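Local coordinates for protein trans-4-hydroxy-L-proline dehydratase (Clostridioides difficile 70-100-2010, PDB 6VXC) that catalyses, as a glycyl radical enzyme, the dehydration of trans-4-hydroxy-L-proline to (S)-1-pyrroline-5-carboxylate in anaerobic hydroxyproline breakdown, at residues M117-F125 with K346-Y357; G91-P101 with K337-P345. One frame throughout, in Å; residues are numbered along the deposited sequence.

Contact 1 (M117-F125 with K346-Y357); sequences MHNRDIINF and KVGITLKESSTY
With CG of Arg120 set between the backbone N and the carbonyl carbon (chi1 58°), a second bend at chi3 turns the guanidinium toward Lys346 O; Tyr357, its CG beside the backbone N, brings one ring face against Ile123 CG2 and its hydroxyl on to Asn124. Arg120 NH2 approaches Lys346 O at 2.5 Å in the plane of that carbonyl, while NH1 adds only a weak bond to the same oxygen. The stronger bond of Arg120 NH1 stays within its own segment and runs to Ile123 O, at 2.8 Å and nearly straight (167°), so the flat group is tied at two of its nitrogens and its rotation is fixed. Leu351 lies over one guanidinium face and Met117 CA over the opposite one; Val347 CG1 sits at the edge, 3.5 Å from Arg120 NH2.

The second grip is aromatic. Ile123 CG2 stands over the centre of the Tyr357 ring, a CH-pi contact of 4.0 Å to the centroid, and CD1 of the same isoleucine reaches the backbone at Ser355 O. Tyr357 OH donates to a lone pair of Asn124 O at 2.6 Å, with that oxygen at the edge of the ring. Phe125 meets the tyrosine obliquely, planes 59° apart, with its CZ 3.7 Å from Tyr357 CD1. Behind this surface Lys346 NZ donates to Ser354 O, Ser354 OG and Thr356 O, three oxygens of the chain just after helix 348-353.

The arrangement joins the loop leaving helix 111-119 to a helix-loop connection in the pyruvate formate-lyase-like part of a glycyl radical enzyme, where the Thr356 side chain lies about 8 Å from that of Cys454, the probable thiyl radical site.

Contact 2 (G91-P101 with K337-P345); sequences GEKGDSPNGAP and KFNNQPAPP
A type II beta turn, Ser96 to Gly99, leads into strand 99-101 of the two-stranded parallel sheet with 42-44, and this loop closes over the C-terminal end of helix 324-339. The turn is bound through its backbone: Asn98 N donates to Asn340 O at 2.8 Å, while Pro97 lies alongside the Asn340 side chain, CB nearest CG.

Glu92 provides the main polar focus. Bent at chi2 (-77°), it presents its carboxylate to three side chains. Lys337 NZ forms a salt bridge with Glu92 OE2 at 2.5 Å, coming from above the carboxylate plane, and Asn340 ND2, whose amide OD1 is bonded to Ser36 OG, takes the syn lone pair of the same oxygen. Gln341 NE2 reaches OE1 from above the plane. The lysine and these amide N-H donors would probably favour the charged carboxylate; Glu87 is a second salt-bridge partner of Lys337.

The Gln341 amide is held at both ends: NE2 also donates to Lys337 O, and OE1 accepts Lys93 N at 3.0 Å, from 43° above its carbonyl plane. Farther along, Ala100 CB rests against Pro344 and Pro345 CD, and the Asn98 side chain, whose ND2 is bonded to Ala39 O, brings OD1 to 3.2 Å from Pro342 CG. Lys93 NZ, 3.8 Å from Pro344 CG, connects to Pro342 O through water 3, which accepts from NZ at 2.8 Å and donates to that carbonyl at 2.7 Å.

Segments 337-345 and 346-357 are consecutive, so the two contacts fasten successive parts of one connection, from helix 324-339 to the residues after helix 348-353, against 91-101 and 117-125. Contact 2 is the more buried: 12 of its 14 touching residues are buried, against 5 of 12 in contact 1. Despite that burial it is the more polar, a charged network with waters and prolines, whereas contact 1 combines arginine-to-carbonyl and tyrosine bonds with aromatic and aliphatic packing nearer Cys454, the probable radical cysteine. The two meet directly: Tyr357 O lies 2.8 Å from Ala343 N, probably a hydrogen bond, and Met117 SD and Phe125 CD1 each approach Pro345 CB to 3.7 Å.

Contact 1 (M117-F125 with K346-Y357)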
loop_
_atom_site.group_PDB
_atom_site.type_symbol
_atom_site.label_atom_id
_atom_site.label_comp_id
_atom_site.label_asym_id
_atom_site.label_seq_id
_atom_site.Cartn_x
_atom_site.Cartn_y
_atom_site.Cartn_z
ATOM N N MET A 117 -12.004 11.772 14.656
ATOM C CA MET A 117 -12.361 11.020 13.455
ATOM C C MET A 117 -13.840 11.171 13.120
ATOM O O MET A 117 -14.212 11.179 11.944
ATOM C CB MET A 117 -11.966 9.551 13.610
ATOM C CG MET A 117 -12.750 8.764 14.626
ATOM S SD MET A 117 -12.241 7.024 14.703
ATOM C CE MET A 117 -10.545 7.165 15.258
ATOM N N HIS A 118 -14.685 11.351 14.123
ATOM C CA HIS A 118 -16.100 11.558 13.850
ATOM C C HIS A 118 -16.334 12.919 13.209
ATOM O O HIS A 118 -17.175 13.056 12.318
ATOM C CB HIS A 118 -16.906 11.426 15.139
ATOM C CG HIS A 118 -18.382 11.556 14.950
ATOM N ND1 HIS A 118 -19.210 10.470 14.780
ATOM C CD2 HIS A 118 -19.179 12.650 14.883
ATOM C CE1 HIS A 118 -20.455 10.887 14.633
ATOM N NE2 HIS A 118 -20.462 12.206 14.690
ATOM N N ASN A 119 -15.594 13.936 13.642
ATOM C CA ASN A 119 -15.889 15.300 13.249
ATOM C C ASN A 119 -14.942 15.880 12.216
ATOM O O ASN A 119 -15.240 16.949 11.691
ATOM C CB ASN A 119 -15.892 16.209 14.486
ATOM C CG ASN A 119 -17.022 15.896 15.418
ATOM O OD1 ASN A 119 -18.164 16.189 15.112
ATOM N ND2 ASN A 119 -16.723 15.247 16.537
ATOM N N ARG A 120 -13.852 15.189 11.875
ATOM C CA ARG A 120 -12.878 15.714 10.929
ATOM C C ARG A 120 -13.504 15.979 9.556
ATOM O O ARG A 120 -14.532 15.411 9.169
ATOM C CB ARG A 120 -11.677 14.770 10.742
ATOM C CG ARG A 120 -12.049 13.383 10.269
ATOM C CD ARG A 120 -10.864 12.546 9.763
ATOM N NE ARG A 120 -9.931 12.153 10.779
ATOM C CZ ARG A 120 -9.439 10.933 10.957
ATOM N NH1 ARG A 120 -9.779 9.910 10.174
ATOM N NH2 ARG A 120 -8.590 10.754 11.944
ATOM N N ASP A 121 -12.803 16.821 8.803
ATOM C CA ASP A 121 -13.273 17.351 7.534
ATOM C C ASP A 121 -13.262 16.290 6.431
ATOM O O ASP A 121 -14.236 16.146 5.688
ATOM C CB ASP A 121 -12.341 18.512 7.182
ATOM C CG ASP A 121 -12.868 19.397 6.100
ATOM O OD1 ASP A 121 -13.828 18.995 5.408
ATOM O OD2 ASP A 121 -12.286 20.501 5.937
ATOM N N ILE A 122 -12.193 15.509 6.342
ATOM C CA ILE A 122 -12.080 14.456 5.345
ATOM C C ILE A 122 -11.684 13.152 6.022
ATOM O O ILE A 122 -11.071 13.140 7.095
ATOM C CB ILE A 122 -11.082 14.817 4.222
ATOM C CG1 ILE A 122 -9.756 15.302 4.815
ATOM C CG2 ILE A 122 -11.702 15.826 3.258
ATOM C CD1 ILE A 122 -8.736 15.677 3.778
ATOM N N ILE A 123 -12.063 12.049 5.387
ATOM C CA ILE A 123 -11.790 10.702 5.866
ATOM C C ILE A 123 -12.365 10.540 7.266
ATOM O O ILE A 123 -11.737 9.939 8.144
ATOM C CB ILE A 123 -10.276 10.388 5.830
ATOM C CG1 ILE A 123 -9.610 11.075 4.632
ATOM C CG2 ILE A 123 -10.031 8.876 5.792
ATOM C CD1 ILE A 123 -10.143 10.641 3.302
ATOM N N ASN A 124 -13.580 11.035 7.465
ATOM C CA ASN A 124 -14.259 10.883 8.742
ATOM C C ASN A 124 -14.870 9.497 8.862
ATOM O O ASN A 124 -15.202 8.854 7.868
ATOM C CB ASN A 124 -15.354 11.936 8.899
ATOM C CG ASN A 124 -16.358 11.887 7.767
ATOM O OD1 ASN A 124 -16.034 12.225 6.633
ATOM N ND2 ASN A 124 -17.577 11.456 8.064
ATOM N N PHE A 125 -14.974 9.031 10.107
ATOM C CA PHE A 125 -15.678 7.806 10.469
ATOM C C PHE A 125 -16.681 8.138 11.565
ATOM O O PHE A 125 -16.308 8.726 12.590
ATOM C CB PHE A 125 -14.710 6.739 10.985
ATOM C CG PHE A 125 -13.898 6.068 9.924
ATOM C CD1 PHE A 125 -12.768 6.684 9.401
ATOM C CD2 PHE A 125 -14.235 4.796 9.484
ATOM C CE1 PHE A 125 -12.008 6.058 8.441
ATOM C CE2 PHE A 125 -13.480 4.161 8.520
ATOM C CZ PHE A 125 -12.359 4.790 8.002
ATOM N N LYS A 346 -7.426 6.101 10.820
ATOM C CA LYS A 346 -6.109 6.605 11.162
ATOM C C LYS A 346 -6.215 7.987 11.796
ATOM O O LYS A 346 -7.128 8.761 11.493
ATOM C CB LYS A 346 -5.229 6.691 9.909
ATOM C CG LYS A 346 -5.214 5.432 9.041
ATOM C CD LYS A 346 -5.009 5.812 7.554
ATOM C CE LYS A 346 -5.149 4.605 6.640
ATOM N NZ LYS A 346 -5.307 4.969 5.207
ATOM N N VAL A 347 -5.250 8.311 12.652
ATOM C CA VAL A 347 -5.133 9.636 13.237
ATOM C C VAL A 347 -3.685 10.079 13.132
ATOM O O VAL A 347 -2.804 9.314 12.740
ATOM C CB VAL A 347 -5.607 9.690 14.706
ATOM C CG1 VAL A 347 -7.098 9.410 14.795
ATOM C CG2 VAL A 347 -4.794 8.717 15.587
ATOM N N GLY A 348 -3.458 11.345 13.461
ATOM C CA GLY A 348 -2.097 11.852 13.540
ATOM C C GLY A 348 -1.334 11.676 12.243
ATOM O O GLY A 348 -1.870 11.864 11.146
ATOM N N ILE A 349 -0.060 11.298 12.374
ATOM C CA ILE A 349 0.830 11.220 11.216
ATOM C C ILE A 349 0.400 10.107 10.256
ATOM O O ILE A 349 0.555 10.227 9.038
ATOM C CB ILE A 349 2.292 11.034 11.660
ATOM C CG1 ILE A 349 2.719 12.130 12.651
ATOM C CG2 ILE A 349 3.205 11.015 10.440
ATOM C CD1 ILE A 349 2.602 13.516 12.099
ATOM N N THR A 350 -0.099 8.990 10.789
ATOM C CA THR A 350 -0.530 7.899 9.925
ATOM C C THR A 350 -1.577 8.373 8.923
ATOM O O THR A 350 -1.550 7.979 7.755
ATOM C CB THR A 350 -1.068 6.740 10.764
ATOM O OG1 THR A 350 -0.072 6.340 11.715
ATOM C CG2 THR A 350 -1.427 5.548 9.856
ATOM N N LEU A 351 -2.522 9.199 9.365
ATOM C CA LEU A 351 -3.501 9.754 8.437
ATOM C C LEU A 351 -2.834 10.666 7.410
ATOM O O LEU A 351 -3.098 10.559 6.205
ATOM C CB LEU A 351 -4.588 10.482 9.230
ATOM C CG LEU A 351 -5.890 11.019 8.630
ATOM C CD1 LEU A 351 -5.714 12.386 8.042
ATOM C CD2 LEU A 351 -6.556 10.042 7.640
ATOM N N LYS A 352 -1.939 11.543 7.863
ATOM C CA LYS A 352 -1.296 12.489 6.953
ATOM C C LYS A 352 -0.542 11.761 5.850
ATOM O O LYS A 352 -0.507 12.219 4.700
ATOM C CB LYS A 352 -0.343 13.395 7.743
ATOM C CG LYS A 352 -1.009 14.289 8.792
ATOM C CD LYS A 352 0.023 15.197 9.478
ATOM C CE LYS A 352 -0.634 16.378 10.171
ATOM N NZ LYS A 352 0.304 17.527 10.306
ATOM N N GLU A 353 0.061 10.618 6.175
ATOM C CA GLU A 353 0.840 9.906 5.178
ATOM C C GLU A 353 -0.015 8.971 4.331
ATOM O O GLU A 353 0.441 8.542 3.268
ATOM C CB GLU A 353 1.983 9.112 5.830
ATOM C CG GLU A 353 1.544 7.974 6.762
ATOM C CD GLU A 353 2.719 7.354 7.533
ATOM O OE1 GLU A 353 3.764 7.096 6.916
ATOM O OE2 GLU A 353 2.605 7.123 8.759
ATOM N N SER A 354 -1.247 8.660 4.759
ATOM C CA SER A 354 -2.116 7.759 4.014
ATOM C C SER A 354 -3.558 8.268 4.143
ATOM O O SER A 354 -4.426 7.621 4.706
ATOM C CB SER A 354 -1.983 6.320 4.520
ATOM O OG SER A 354 -2.743 5.417 3.731
ATOM N N SER A 355 -3.837 9.432 3.558
ATOM C CA SER A 355 -5.083 10.147 3.842
ATOM C C SER A 355 -6.179 9.683 2.873
ATOM O O SER A 355 -6.565 10.381 1.934
ATOM C CB SER A 355 -4.839 11.652 3.773
ATOM O OG SER A 355 -5.956 12.380 4.248
ATOM N N THR A 356 -6.722 8.494 3.147
ATOM C CA THR A 356 -7.678 7.858 2.249
ATOM C C THR A 356 -8.475 6.819 3.020
ATOM O O THR A 356 -8.000 6.276 4.019
ATOM C CB THR A 356 -6.968 7.182 1.066
ATOM O OG1 THR A 356 -7.938 6.550 0.220
ATOM C CG2 THR A 356 -6.001 6.103 1.570
ATOM N N TYR A 357 -9.687 6.538 2.533
ATOM C CA TYR A 357 -10.439 5.367 2.984
ATOM C C TYR A 357 -9.942 4.071 2.346
ATOM O O TYR A 357 -10.247 2.990 2.855
ATOM C CB TYR A 357 -11.940 5.506 2.661
ATOM C CG TYR A 357 -12.719 6.579 3.398
ATOM C CD1 TYR A 357 -13.105 6.415 4.727
ATOM C CD2 TYR A 357 -13.093 7.749 2.753
ATOM C CE1 TYR A 357 -13.835 7.413 5.398
ATOM C CE2 TYR A 357 -13.817 8.745 3.396
ATOM C CZ TYR A 357 -14.185 8.578 4.723
ATOM O OH TYR A 357 -14.907 9.574 5.349
#

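Contact 2 (G91-P101 with K337-P345)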
loop_
_atom_site.group_PDB
_atom_site.type_symbol
_atom_site.label_atom_id
_atom_site.label_comp_id
_atom_site.label_asym_id
_atom_site.label_seq_id
_atom_site.Cartn_x
_atom_site.Cartn_y
_atom_site.Cartn_z
ATOM N N GLY A 91 -19.171 -12.254 3.481
ATOM C CA GLY A 91 -18.128 -11.906 4.428
ATOM C C GLY A 91 -17.894 -10.405 4.506
ATOM O O GLY A 91 -17.663 -9.747 3.483
ATOM N N GLU A 92 -17.966 -9.851 5.715
ATOM C CA GLU A 92 -17.690 -8.445 5.987
ATOM C C GLU A 92 -16.727 -8.365 7.170
ATOM O O GLU A 92 -16.829 -9.158 8.107
ATOM C CB GLU A 92 -18.980 -7.659 6.304
ATOM C CG GLU A 92 -19.981 -7.488 5.146
ATOM C CD GLU A 92 -19.563 -6.423 4.120
ATOM O OE1 GLU A 92 -18.742 -5.545 4.470
ATOM O OE2 GLU A 92 -20.070 -6.463 2.971
ATOM N N LYS A 93 -15.785 -7.417 7.121
ATOM C CA LYS A 93 -14.897 -7.222 8.263
ATOM C C LYS A 93 -15.675 -6.760 9.490
ATOM O O LYS A 93 -15.493 -7.297 10.584
ATOM C CB LYS A 93 -13.794 -6.218 7.928
ATOM C CG LYS A 93 -12.736 -6.716 6.953
ATOM C CD LYS A 93 -11.726 -5.620 6.592
ATOM C CE LYS A 93 -10.847 -5.240 7.794
ATOM N NZ LYS A 93 -10.055 -3.999 7.569
ATOM N N GLY A 94 -16.544 -5.763 9.324
ATOM C CA GLY A 94 -17.303 -5.179 10.408
ATOM C C GLY A 94 -18.752 -5.629 10.433
ATOM O O GLY A 94 -19.125 -6.646 9.840
ATOM N N ASP A 95 -19.594 -4.821 11.086
ATOM C CA ASP A 95 -21.000 -5.184 11.235
ATOM C C ASP A 95 -21.774 -5.009 9.933
ATOM O O ASP A 95 -22.790 -5.679 9.723
ATOM C CB ASP A 95 -21.665 -4.340 12.328
ATOM C CG ASP A 95 -21.760 -2.853 11.960
ATOM O OD1 ASP A 95 -20.796 -2.298 11.398
ATOM O OD2 ASP A 95 -22.816 -2.234 12.213
ATOM N N SER A 96 -21.335 -4.102 9.073
ATOM C CA SER A 96 -22.052 -3.787 7.847
ATOM C C SER A 96 -21.066 -3.158 6.879
ATOM O O SER A 96 -19.912 -2.891 7.246
ATOM C CB SER A 96 -23.238 -2.849 8.113
ATOM O OG SER A 96 -22.787 -1.605 8.600
ATOM N N PRO A 97 -21.470 -2.951 5.627
ATOM C CA PRO A 97 -20.565 -2.328 4.655
ATOM C C PRO A 97 -20.039 -0.994 5.168
ATOM O O PRO A 97 -20.785 -0.182 5.713
ATOM C CB PRO A 97 -21.457 -2.141 3.422
ATOM C CG PRO A 97 -22.473 -3.246 3.543
ATOM C CD PRO A 97 -22.744 -3.371 5.013
ATOM N N ASN A 98 -18.743 -0.761 4.948
ATOM C CA ASN A 98 -18.036 0.455 5.362
ATOM C C ASN A 98 -17.956 0.585 6.898
ATOM O O ASN A 98 -17.742 1.719 7.383
ATOM C CB ASN A 98 -18.663 1.710 4.740
ATOM C CG ASN A 98 -17.619 2.684 4.222
ATOM O OD1 ASN A 98 -16.425 2.403 4.268
ATOM N ND2 ASN A 98 -18.067 3.821 3.692
ATOM N N GLY A 99 -18.100 -0.466 7.605
ATOM C CA GLY A 99 -17.882 -0.502 9.043
ATOM C C GLY A 99 -16.511 -1.065 9.352
ATOM O O GLY A 99 -16.222 -2.224 9.044
ATOM N N ALA A 100 -15.656 -0.228 9.908
ATOM C CA ALA A 100 -14.297 -0.661 10.215
ATOM C C ALA A 100 -14.227 -1.218 11.632
ATOM O O ALA A 100 -14.668 -0.551 12.577
ATOM C CB ALA A 100 -13.310 0.494 10.085
ATOM N N PRO A 101 -13.678 -2.408 11.832
ATOM C CA PRO A 101 -13.352 -2.842 13.193
ATOM C C PRO A 101 -12.256 -1.957 13.771
ATOM O O PRO A 101 -11.605 -1.189 13.062
ATOM C CB PRO A 101 -12.858 -4.279 13.013
ATOM C CG PRO A 101 -13.219 -4.655 11.608
ATOM C CD PRO A 101 -13.262 -3.390 10.824
ATOM N N LYS A 337 -17.145 -6.344 -2.725
ATOM C CA LYS A 337 -16.711 -6.739 -1.381
ATOM C C LYS A 337 -15.477 -5.955 -0.942
ATOM O O LYS A 337 -15.413 -5.470 0.193
ATOM C CB LYS A 337 -16.440 -8.238 -1.297
ATOM C CG LYS A 337 -17.636 -9.132 -1.579
ATOM C CD LYS A 337 -18.840 -8.829 -0.657
ATOM C CE LYS A 337 -18.540 -8.922 0.817
ATOM N NZ LYS A 337 -19.737 -8.636 1.694
ATOM N N PHE A 338 -14.483 -5.829 -1.827
ATOM C CA PHE A 338 -13.342 -4.965 -1.529
ATOM C C PHE A 338 -13.807 -3.551 -1.180
ATOM O O PHE A 338 -13.354 -2.955 -0.197
ATOM C CB PHE A 338 -12.388 -4.903 -2.724
ATOM C CG PHE A 338 -11.487 -6.097 -2.887
ATOM C CD1 PHE A 338 -10.379 -6.273 -2.078
ATOM C CD2 PHE A 338 -11.711 -7.010 -3.922
ATOM C CE1 PHE A 338 -9.530 -7.347 -2.265
ATOM C CE2 PHE A 338 -10.878 -8.085 -4.110
ATOM C CZ PHE A 338 -9.783 -8.260 -3.286
ATOM N N ASN A 339 -14.712 -2.993 -1.990
ATOM C CA ASN A 339 -15.156 -1.619 -1.797
ATOM C C ASN A 339 -15.968 -1.432 -0.524
ATOM O O ASN A 339 -16.148 -0.288 -0.094
ATOM C CB ASN A 339 -15.980 -1.134 -3.000
ATOM C CG ASN A 339 -16.096 0.387 -3.046
ATOM O OD1 ASN A 339 -15.103 1.089 -3.250
ATOM N ND2 ASN A 339 -17.307 0.897 -2.895
ATOM N N ASN A 340 -16.464 -2.515 0.074
ATOM C CA ASN A 340 -17.152 -2.454 1.356
ATOM C C ASN A 340 -16.212 -2.396 2.566
ATOM O O ASN A 340 -16.712 -2.185 3.674
ATOM C CB ASN A 340 -18.081 -3.677 1.527
ATOM C CG ASN A 340 -19.357 -3.575 0.695
ATOM O OD1 ASN A 340 -19.629 -2.554 0.081
ATOM N ND2 ASN A 340 -20.151 -4.635 0.701
ATOM N N GLN A 341 -14.893 -2.552 2.391
ATOM C CA GLN A 341 -13.931 -2.595 3.505
ATOM C C GLN A 341 -12.993 -1.391 3.479
ATOM O O GLN A 341 -11.946 -1.427 2.806
ATOM C CB GLN A 341 -13.101 -3.888 3.481
ATOM C CG GLN A 341 -13.854 -5.148 3.024
ATOM C CD GLN A 341 -15.111 -5.413 3.825
ATOM O OE1 GLN A 341 -15.128 -5.300 5.053
ATOM N NE2 GLN A 341 -16.175 -5.786 3.126
ATOM N N PRO A 342 -13.278 -0.335 4.229
ATOM C CA PRO A 342 -12.309 0.760 4.343
ATOM C C PRO A 342 -11.082 0.329 5.136
ATOM O O PRO A 342 -11.108 -0.627 5.908
ATOM C CB PRO A 342 -13.091 1.844 5.096
ATOM C CG PRO A 342 -14.056 1.060 5.937
ATOM C CD PRO A 342 -14.461 -0.116 5.074
ATOM N N ALA A 343 -9.993 1.047 4.922
ATOM C CA ALA A 343 -8.871 0.977 5.843
ATOM C C ALA A 343 -9.334 1.502 7.201
ATOM O O ALA A 343 -9.951 2.566 7.259
ATOM C CB ALA A 343 -7.692 1.799 5.318
ATOM N N PRO A 344 -9.104 0.775 8.293
ATOM C CA PRO A 344 -9.596 1.245 9.589
ATOM C C PRO A 344 -9.048 2.608 9.924
ATOM O O PRO A 344 -7.974 3.012 9.436
ATOM C CB PRO A 344 -9.100 0.163 10.563
ATOM C CG PRO A 344 -9.054 -1.072 9.734
ATOM C CD PRO A 344 -8.586 -0.600 8.369
ATOM N N PRO A 345 -9.742 3.367 10.772
ATOM C CA PRO A 345 -9.446 4.795 10.923
ATOM C C PRO A 345 -8.027 5.071 11.406
ATOM O O PRO A 345 -7.496 4.383 12.276
ATOM C CB PRO A 345 -10.485 5.263 11.951
ATOM C CG PRO A 345 -10.882 4.016 12.672
ATOM C CD PRO A 345 -10.837 2.933 11.649
HETATM O O HOH W 1 -21.452 -10.584 3.652
HETATM O O HOH W 2 -9.655 -3.067 4.753
HETATM O O HOH W 3 -12.161 -2.220 7.786
HETATM O O HOH W 4 -14.785 -3.195 6.821
#